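Local coordinates for protein putative peptidase M23 (Pseudomonas aeruginosa PAO1, PDB 2HSI) that binds a zinc ion and is probably a metalloendopeptidase of the M23 family, though its biological role is not established, at residues Leu44-Pro49 with Val89-Gly94; Leu152-Pro157 with Met260-Ser265; Thr191-Pro196 with Ser224-Leu229. One frame throughout, in Å; residues are numbered along the deposited sequence.

Interaction 1: residues Leu44-Pro49 with Val89-Gly94; sequences LGEEGP and VRAATG
At one end of the antiparallel sheet of the M23 N-terminal domain, Glu46 in the loop that leaves strand 39-43 meets the type I beta turn Ala91-Gly94 that joins strand 83-90 to strand 96-102. The meeting is largely water-mediated. The Ala91 methyl sits over one face of the Glu46 carboxylate, with Ala91 CB 3.4 Å from OE2, and two waters complete the link to the turn. Water 1 donates to Glu46 OE2 (2.7 Å) and to Gly94 O (2.7 Å), and accepts from Thr93 OG1. Water 2 lies between Glu46 OE1 and Thr93 OG1 and donates to both, at 2.9 Å from OE1. Each carboxylate oxygen therefore has its own water, while the Thr93 hydroxyl is held by both, giving one proton and taking another. OE2 also takes a direct hydrogen bond from His96 NE2, at the start of strand 96-102, which would tend to keep the carboxylate ionised. The bend at chi2 (-77°) sets the Glu46 carboxylate face against the Ala91 methyl. The turn itself is closed by a hydrogen bond from Gly94 N to Ala91 O (2.8 Å).

Toward the sheet the chemistry becomes apolar. Val89, the last residue but one of its strand, and Leu44 are both buried. Strand 70-75 reaches the same loop through Trp70, whose backbone bonds to Leu44 and Glu46, and Pro51 packs against Leu44, Glu46 and Val89. Val89 CG1 stands anti to the backbone N (chi1 -172°), which leaves CG2 as the branch facing Leu44. The two side chains approach at a slant, with Leu44 CD2 3.9 Å from Val89 CG2.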
loop_
_atom_site.group_PDB
_atom_site.type_symbol
_atom_site.label_atom_id
_atom_site.label_comp_id
_atom_site.label_asym_id
_atom_site.label_seq_id
_atom_site.Cartn_x
_atom_site.Cartn_y
_atom_site.Cartn_z
ATOM N N LEU A 44 0.076 -19.116 7.951
ATOM C CA LEU A 44 1.502 -19.454 7.958
ATOM C C LEU A 44 1.854 -20.770 8.649
ATOM O O LEU A 44 2.998 -21.224 8.563
ATOM C CB LEU A 44 2.324 -18.300 8.559
ATOM C CG LEU A 44 2.258 -16.992 7.764
ATOM C CD1 LEU A 44 3.241 -15.982 8.328
ATOM C CD2 LEU A 44 2.584 -17.269 6.301
ATOM N N GLY A 45 0.883 -21.387 9.322
ATOM C CA GLY A 45 1.152 -22.575 10.150
ATOM C C GLY A 45 2.120 -22.276 11.292
ATOM O O GLY A 45 3.028 -23.069 11.578
ATOM N N GLU A 46 1.960 -21.098 11.896
ATOM C CA GLU A 46 2.811 -20.618 12.991
ATOM C C GLU A 46 1.935 -19.927 14.053
ATOM O O GLU A 46 0.968 -19.238 13.712
ATOM C CB GLU A 46 3.868 -19.621 12.456
ATOM C CG GLU A 46 4.904 -20.198 11.479
ATOM C CD GLU A 46 6.024 -21.026 12.135
ATOM O OE1 GLU A 46 6.219 -20.978 13.372
ATOM O OE2 GLU A 46 6.737 -21.739 11.399
ATOM N N GLU A 47 2.253 -20.123 15.334
ATOM C CA GLU A 47 1.496 -19.486 16.432
ATOM C C GLU A 47 2.394 -18.983 17.564
ATOM O O GLU A 47 1.920 -18.274 18.454
ATOM C CB GLU A 47 0.444 -20.448 17.011
ATOM C CG GLU A 47 1.038 -21.662 17.748
ATOM C CD GLU A 47 0.005 -22.477 18.491
ATOM O OE1 GLU A 47 -1.148 -22.576 18.039
ATOM O OE2 GLU A 47 0.346 -23.017 19.553
ATOM N N GLY A 48 3.674 -19.362 17.530
ATOM C CA GLY A 48 4.654 -18.957 18.553
ATOM C C GLY A 48 5.329 -17.631 18.234
ATOM O O GLY A 48 4.651 -16.626 18.029
ATOM N N PRO A 49 6.681 -17.610 18.208
ATOM C CA PRO A 49 7.415 -16.388 17.869
ATOM C C PRO A 49 7.026 -15.908 16.462
ATOM O O PRO A 49 6.571 -16.728 15.649
ATOM C CB PRO A 49 8.883 -16.837 17.928
ATOM C CG PRO A 49 8.878 -18.008 18.823
ATOM C CD PRO A 49 7.598 -18.722 18.497
ATOM N N VAL A 89 8.394 -19.061 4.191
ATOM C CA VAL A 89 8.212 -18.707 5.599
ATOM C C VAL A 89 9.496 -19.051 6.333
ATOM O O VAL A 89 10.064 -20.139 6.153
ATOM C CB VAL A 89 6.997 -19.444 6.248
ATOM C CG1 VAL A 89 6.705 -18.906 7.649
ATOM C CG2 VAL A 89 5.765 -19.321 5.367
ATOM N N ARG A 90 9.955 -18.108 7.152
ATOM C CA ARG A 90 11.156 -18.301 7.964
ATOM C C ARG A 90 10.830 -18.223 9.443
ATOM O O ARG A 90 10.306 -17.213 9.929
ATOM C CB ARG A 90 12.244 -17.289 7.598
ATOM C CG ARG A 90 12.567 -17.262 6.138
ATOM C CD ARG A 90 13.893 -16.607 5.879
ATOM N NE ARG A 90 14.182 -16.646 4.456
ATOM C CZ ARG A 90 14.931 -15.778 3.787
ATOM N NH1 ARG A 90 15.506 -14.743 4.391
ATOM N NH2 ARG A 90 15.088 -15.949 2.485
ATOM N N ALA A 91 11.155 -19.296 10.158
ATOM C CA ALA A 91 10.932 -19.365 11.592
ATOM C C ALA A 91 12.109 -20.092 12.249
ATOM O O ALA A 91 12.758 -20.923 11.617
ATOM C CB ALA A 91 9.614 -20.081 11.883
ATOM N N ALA A 92 12.394 -19.749 13.505
ATOM C CA ALA A 92 13.508 -20.356 14.249
ATOM C C ALA A 92 13.415 -21.875 14.208
ATOM O O ALA A 92 14.411 -22.544 13.944
ATOM C CB ALA A 92 13.543 -19.855 15.699
ATOM N N THR A 93 12.203 -22.398 14.410
ATOM C CA THR A 93 11.941 -23.840 14.381
ATOM C C THR A 93 12.014 -24.455 12.983
ATOM O O THR A 93 11.700 -25.622 12.811
ATOM C CB THR A 93 10.557 -24.191 14.992
ATOM O OG1 THR A 93 9.547 -23.339 14.429
ATOM C CG2 THR A 93 10.580 -24.022 16.508
ATOM N N GLY A 94 12.391 -23.670 11.982
ATOM C CA GLY A 94 12.610 -24.210 10.650
ATOM C C GLY A 94 11.819 -23.509 9.570
ATOM O O GLY A 94 10.674 -23.122 9.778
HETATM O O HOH W 1 8.801 -23.428 11.733
HETATM O O HOH W 2 7.729 -21.588 15.736
#

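Interaction 2: residues Leu152-Pro157 with Met260-Ser265; sequences LMLDKP and MHWNVS. With ZN (zinc ion), chain C.
A proline ring is laid over an indole face in this contact, where loop 152-157 covers the core side of strand 260-265 in the M23 peptidase fold. Pro157 CD sits 3.9 Å from the centroid of the six-membered ring of Trp262, 25° off the normal, a CH-pi contact. The opposite face carries Val264 CG2 near its rim, two residues along the same strand. Trp262 CG is anti to the backbone N (chi1 176°), which carries the indole across to the loop. Leu154 comes in at the ring edge instead, CD1 3.6 Å from Trp262 CZ2. The buried indole NE1 is satisfied by Ser224 OG on the neighbouring strand.

Met260, bent at chi2, brings its terminal methyl to the other end of the loop, with CE 3.7 Å from Pro157 CG. His261 faces the other way, to the metal site. His180, Asp184 and His259 complete the coordination of zinc, so the packed side and the metal side share one strand. His261 NE2 donates to Asn263 OD1 at 2.8 Å, bent to 143° and from above the amide carbonyl plane, consistent with Asn263 steadying the imidazole whose ND1 binds zinc at 2.1 Å.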
loop_
_atom_site.group_PDB
_atom_site.type_symbol
_atom_site.label_atom_id
_atom_site.label_comp_id
_atom_site.label_asym_id
_atom_site.label_seq_id
_atom_site.Cartn_x
_atom_site.Cartn_y
_atom_site.Cartn_z
ATOM N N LEU A 152 -5.793 -2.583 9.587
ATOM C CA LEU A 152 -5.668 -3.149 8.249
ATOM C C LEU A 152 -6.832 -2.734 7.377
ATOM O O LEU A 152 -6.675 -2.578 6.165
ATOM C CB LEU A 152 -5.535 -4.672 8.287
ATOM C CG LEU A 152 -4.348 -5.309 9.013
ATOM C CD1 LEU A 152 -4.447 -6.830 8.880
ATOM C CD2 LEU A 152 -3.009 -4.807 8.498
ATOM N N MET A 153 -8.000 -2.555 7.991
ATOM C CA MET A 153 -9.109 -1.902 7.311
ATOM C C MET A 153 -8.847 -0.407 7.372
ATOM O O MET A 153 -8.751 0.178 8.461
ATOM C CB MET A 153 -10.463 -2.240 7.935
ATOM C CG MET A 153 -11.641 -1.670 7.138
ATOM S SD MET A 153 -13.295 -2.086 7.738
ATOM C CE MET A 153 -14.303 -1.489 6.375
ATOM N N LEU A 154 -8.731 0.201 6.199
ATOM C CA LEU A 154 -8.296 1.589 6.072
ATOM C C LEU A 154 -9.464 2.547 5.937
ATOM O O LEU A 154 -10.508 2.194 5.380
ATOM C CB LEU A 154 -7.372 1.733 4.857
ATOM C CG LEU A 154 -6.089 0.904 4.841
ATOM C CD1 LEU A 154 -5.281 1.167 3.577
ATOM C CD2 LEU A 154 -5.262 1.177 6.082
ATOM N N ASP A 155 -9.287 3.760 6.457
ATOM C CA ASP A 155 -10.243 4.823 6.213
ATOM C C ASP A 155 -10.018 5.367 4.821
ATOM O O ASP A 155 -8.893 5.365 4.326
ATOM C CB ASP A 155 -10.060 5.972 7.200
ATOM C CG ASP A 155 -10.372 5.588 8.625
ATOM O OD1 ASP A 155 -11.092 4.594 8.857
ATOM O OD2 ASP A 155 -9.893 6.307 9.521
ATOM N N LYS A 156 -11.094 5.834 4.195
ATOM C CA LYS A 156 -10.984 6.664 3.005
ATOM C C LYS A 156 -10.162 7.900 3.373
ATOM O O LYS A 156 -10.400 8.510 4.416
ATOM C CB LYS A 156 -12.365 7.083 2.505
ATOM C CG LYS A 156 -13.168 5.966 1.873
ATOM C CD LYS A 156 -14.601 6.395 1.622
ATOM C CE LYS A 156 -14.673 7.472 0.560
ATOM N NZ LYS A 156 -16.071 7.922 0.330
ATOM N N PRO A 157 -9.156 8.237 2.547
ATOM C CA PRO A 157 -8.323 9.409 2.805
ATOM C C PRO A 157 -9.012 10.749 2.544
ATOM O O PRO A 157 -8.555 11.775 3.051
ATOM C CB PRO A 157 -7.131 9.215 1.873
ATOM C CG PRO A 157 -7.598 8.300 0.823
ATOM C CD PRO A 157 -8.743 7.508 1.337
ATOM N N MET A 260 -7.026 13.598 -7.123
ATOM C CA MET A 260 -6.792 12.869 -5.887
ATOM C C MET A 260 -6.447 11.402 -6.205
ATOM O O MET A 260 -7.320 10.614 -6.553
ATOM C CB MET A 260 -8.041 12.985 -5.009
ATOM C CG MET A 260 -8.078 12.106 -3.770
ATOM S SD MET A 260 -6.648 12.282 -2.715
ATOM C CE MET A 260 -6.718 10.712 -1.849
ATOM N N HIS A 261 -5.163 11.062 -6.120
ATOM C CA HIS A 261 -4.695 9.705 -6.414
ATOM C C HIS A 261 -4.084 9.054 -5.176
ATOM O O HIS A 261 -3.200 9.627 -4.533
ATOM C CB HIS A 261 -3.689 9.703 -7.579
ATOM C CG HIS A 261 -3.233 8.332 -7.989
ATOM N ND1 HIS A 261 -3.795 7.641 -9.041
ATOM C CD2 HIS A 261 -2.262 7.529 -7.495
ATOM C CE1 HIS A 261 -3.195 6.470 -9.171
ATOM N NE2 HIS A 261 -2.263 6.377 -8.240
ATOM N N TRP A 262 -4.551 7.843 -4.880
ATOM C CA TRP A 262 -4.099 7.053 -3.730
ATOM C C TRP A 262 -3.598 5.679 -4.178
ATOM O O TRP A 262 -4.351 4.906 -4.788
ATOM C CB TRP A 262 -5.252 6.915 -2.728
ATOM C CG TRP A 262 -4.999 6.048 -1.492
ATOM C CD1 TRP A 262 -3.815 5.862 -0.835
ATOM C CD2 TRP A 262 -5.979 5.295 -0.765
ATOM N NE1 TRP A 262 -3.999 5.043 0.252
ATOM C CE2 TRP A 262 -5.317 4.679 0.316
ATOM C CE3 TRP A 262 -7.357 5.079 -0.928
ATOM C CZ2 TRP A 262 -5.980 3.852 1.233
ATOM C CZ3 TRP A 262 -8.016 4.254 -0.019
ATOM C CH2 TRP A 262 -7.322 3.650 1.050
ATOM N N ASN A 263 -2.323 5.396 -3.897
ATOM C CA ASN A 263 -1.746 4.055 -4.081
ATOM C C ASN A 263 -1.652 3.336 -2.758
ATOM O O ASN A 263 -1.335 3.962 -1.751
ATOM C CB ASN A 263 -0.329 4.136 -4.662
ATOM C CG ASN A 263 -0.310 4.572 -6.110
ATOM O OD1 ASN A 263 -1.196 4.220 -6.884
ATOM N ND2 ASN A 263 0.704 5.338 -6.485
ATOM N N VAL A 264 -1.915 2.027 -2.766
ATOM C CA VAL A 264 -1.624 1.160 -1.618
ATOM C C VAL A 264 -0.677 0.065 -2.082
ATOM O O VAL A 264 -0.924 -0.588 -3.095
ATOM C CB VAL A 264 -2.893 0.531 -0.989
ATOM C CG1 VAL A 264 -2.516 -0.540 0.061
ATOM C CG2 VAL A 264 -3.759 1.596 -0.339
ATOM N N SER A 265 0.412 -0.115 -1.345
ATOM C CA SER A 265 1.398 -1.125 -1.663
ATOM C C SER A 265 1.545 -2.111 -0.503
ATOM O O SER A 265 1.420 -1.742 0.668
ATOM C CB SER A 265 2.730 -0.461 -1.999
ATOM O OG SER A 265 3.703 -1.373 -2.502
HETATM ZN ZN ZN C . -5.381 8.246 -10.294
#

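Interaction 3: residues Thr191-Pro196 with Ser224-Leu229; sequences TPIKAP and SMFCHL
The touching parts, 193-196 and 224-229, run in nearly opposite directions, 177° apart, with their CA atoms 8.6 Å apart at Ile193 and Phe226, a distance bridged by side chains. Ile193 splits its branches between two partners. CG2, anti to the backbone N, lies over one face of the Phe226 ring, 4.0 Å from the centroid and 19° off the normal, a CH-pi contact. CD1 meets the branch point of Leu229 instead, 3.8 Å from its CG.

The contact packs the small three-stranded sheet of the M23 peptidase domain, to which strand 192-194 belongs, against the larger sheet that holds strand 222-229. These sheets close over a buried core in which Phe226 also stacks on Trp262 and touches Met260 of strand 260-266. Phe226 CG lies beside its backbone N (chi1 -57°), and the ring points at Pro196, whose CG approaches in the ring plane, 3.8 Å from CZ. Pro196 CG is equally close to Ser224 OG, at 3.8 Å. That buried hydroxyl is engaged beyond the two segments, hydrogen-bonded to His218 NE2.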
loop_
_atom_site.group_PDB
_atom_site.type_symbol
_atom_site.label_atom_id
_atom_site.label_comp_id
_atom_site.label_asym_id
_atom_site.label_seq_id
_atom_site.Cartn_x
_atom_site.Cartn_y
_atom_site.Cartn_z
ATOM N N THR A 191 -9.264 19.953 -0.817
ATOM C CA THR A 191 -9.824 18.927 0.065
ATOM C C THR A 191 -8.695 18.322 0.916
ATOM O O THR A 191 -7.667 17.940 0.368
ATOM C CB THR A 191 -10.530 17.823 -0.761
ATOM O OG1 THR A 191 -11.566 18.411 -1.561
ATOM C CG2 THR A 191 -11.136 16.743 0.132
ATOM N N PRO A 192 -8.866 18.278 2.258
ATOM C CA PRO A 192 -7.829 17.699 3.127
ATOM C C PRO A 192 -7.708 16.187 2.942
ATOM O O PRO A 192 -8.725 15.504 2.814
ATOM C CB PRO A 192 -8.329 18.017 4.545
ATOM C CG PRO A 192 -9.393 19.061 4.371
ATOM C CD PRO A 192 -10.011 18.772 3.041
ATOM N N ILE A 193 -6.468 15.693 2.903
ATOM C CA ILE A 193 -6.176 14.267 2.742
ATOM C C ILE A 193 -5.723 13.718 4.083
ATOM O O ILE A 193 -4.763 14.221 4.666
ATOM C CB ILE A 193 -5.087 14.009 1.657
ATOM C CG1 ILE A 193 -5.561 14.528 0.294
ATOM C CG2 ILE A 193 -4.760 12.511 1.547
ATOM C CD1 ILE A 193 -4.470 14.561 -0.775
ATOM N N LYS A 194 -6.423 12.695 4.561
ATOM C CA LYS A 194 -6.151 12.120 5.875
ATOM C C LYS A 194 -5.477 10.749 5.791
ATOM O O LYS A 194 -5.758 9.978 4.878
ATOM C CB LYS A 194 -7.425 12.082 6.718
ATOM C CG LYS A 194 -7.952 13.477 7.094
ATOM C CD LYS A 194 -9.453 13.476 7.334
ATOM C CE LYS A 194 -10.226 13.506 6.018
ATOM N NZ LYS A 194 -11.698 13.436 6.223
ATOM N N ALA A 195 -4.562 10.477 6.725
ATOM C CA ALA A 195 -3.883 9.173 6.806
ATOM C C ALA A 195 -4.904 8.053 7.005
ATOM O O ALA A 195 -5.686 8.088 7.959
ATOM C CB ALA A 195 -2.868 9.170 7.927
ATOM N N PRO A 196 -4.930 7.075 6.081
ATOM C CA PRO A 196 -5.854 5.925 6.159
ATOM C C PRO A 196 -5.594 5.008 7.361
ATOM O O PRO A 196 -6.519 4.324 7.823
ATOM C CB PRO A 196 -5.577 5.163 4.848
ATOM C CG PRO A 196 -4.937 6.157 3.938
ATOM C CD PRO A 196 -4.109 7.025 4.854
ATOM N N SER A 224 0.949 3.639 2.033
ATOM C CA SER A 224 0.097 4.520 1.222
ATOM C C SER A 224 0.937 5.588 0.529
ATOM O O SER A 224 1.867 6.145 1.117
ATOM C CB SER A 224 -0.985 5.203 2.059
ATOM O OG SER A 224 -1.994 4.284 2.448
ATOM N N MET A 225 0.599 5.864 -0.723
ATOM C CA MET A 225 1.212 6.962 -1.460
ATOM C C MET A 225 0.098 7.875 -1.953
ATOM O O MET A 225 -0.975 7.398 -2.353
ATOM C CB MET A 225 2.066 6.429 -2.618
ATOM C CG MET A 225 2.723 7.501 -3.516
ATOM S SD MET A 225 1.600 8.178 -4.768
ATOM C CE MET A 225 2.662 8.141 -6.216
ATOM N N PHE A 226 0.349 9.185 -1.904
ATOM C CA PHE A 226 -0.578 10.193 -2.435
ATOM C C PHE A 226 0.188 11.164 -3.294
ATOM O O PHE A 226 1.230 11.653 -2.883
ATOM C CB PHE A 226 -1.265 10.961 -1.305
ATOM C CG PHE A 226 -2.011 10.086 -0.362
ATOM C CD1 PHE A 226 -3.324 9.733 -0.628
ATOM C CD2 PHE A 226 -1.395 9.584 0.775
ATOM C CE1 PHE A 226 -4.012 8.909 0.227
ATOM C CE2 PHE A 226 -2.088 8.745 1.634
ATOM C CZ PHE A 226 -3.394 8.415 1.362
ATOM N N CYS A 227 -0.335 11.461 -4.480
ATOM C CA CYS A 227 0.354 12.363 -5.392
ATOM C C CYS A 227 -0.572 13.435 -5.976
ATOM O O CYS A 227 -1.781 13.422 -5.727
ATOM C CB CYS A 227 1.080 11.579 -6.479
ATOM S SG CYS A 227 0.002 10.566 -7.496
ATOM N N HIS A 228 0.032 14.363 -6.726
ATOM C CA HIS A 228 -0.620 15.567 -7.282
ATOM C C HIS A 228 -1.155 16.539 -6.227
ATOM O O HIS A 228 -2.059 17.302 -6.513
ATOM C CB HIS A 228 -1.741 15.225 -8.286
ATOM C CG HIS A 228 -1.345 14.227 -9.330
ATOM N ND1 HIS A 228 -0.410 14.499 -10.301
ATOM C CD2 HIS A 228 -1.763 12.958 -9.553
ATOM C CE1 HIS A 228 -0.268 13.441 -11.083
ATOM N NE2 HIS A 228 -1.079 12.493 -10.650
ATOM N N LEU A 229 -0.591 16.535 -5.023
ATOM C CA LEU A 229 -1.100 17.396 -3.934
ATOM C C LEU A 229 -0.835 18.876 -4.223
ATOM O O LEU A 229 0.138 19.204 -4.886
ATOM C CB LEU A 229 -0.467 17.025 -2.587
ATOM C CG LEU A 229 -1.095 15.860 -1.805
ATOM C CD1 LEU A 229 -0.925 14.550 -2.529
ATOM C CD2 LEU A 229 -0.496 15.749 -0.416
#

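Overall arrangement
Interactions 2 and 3 share one buried core in the peptidase domain, their centres about 8 Å apart, whereas interaction 1 lies partly exposed in the N-terminal domain, about 36 Å between centres from interaction 3. Strands 260-266 and 222-229 are sheet neighbours, joined by a probable hydrogen bond between Asn263 N and Met225 O (2.9 Å), and loop 152-157 is tied to strand 192-194 by a probable hydrogen bond between Lys194 N and Pro157 O (2.8 Å). Prolines and aromatic rings fill both core contacts; interaction 2 alone carries a zinc ligand. Interaction 1 combines one apolar pair on its buried side with water bridges at a carboxylate.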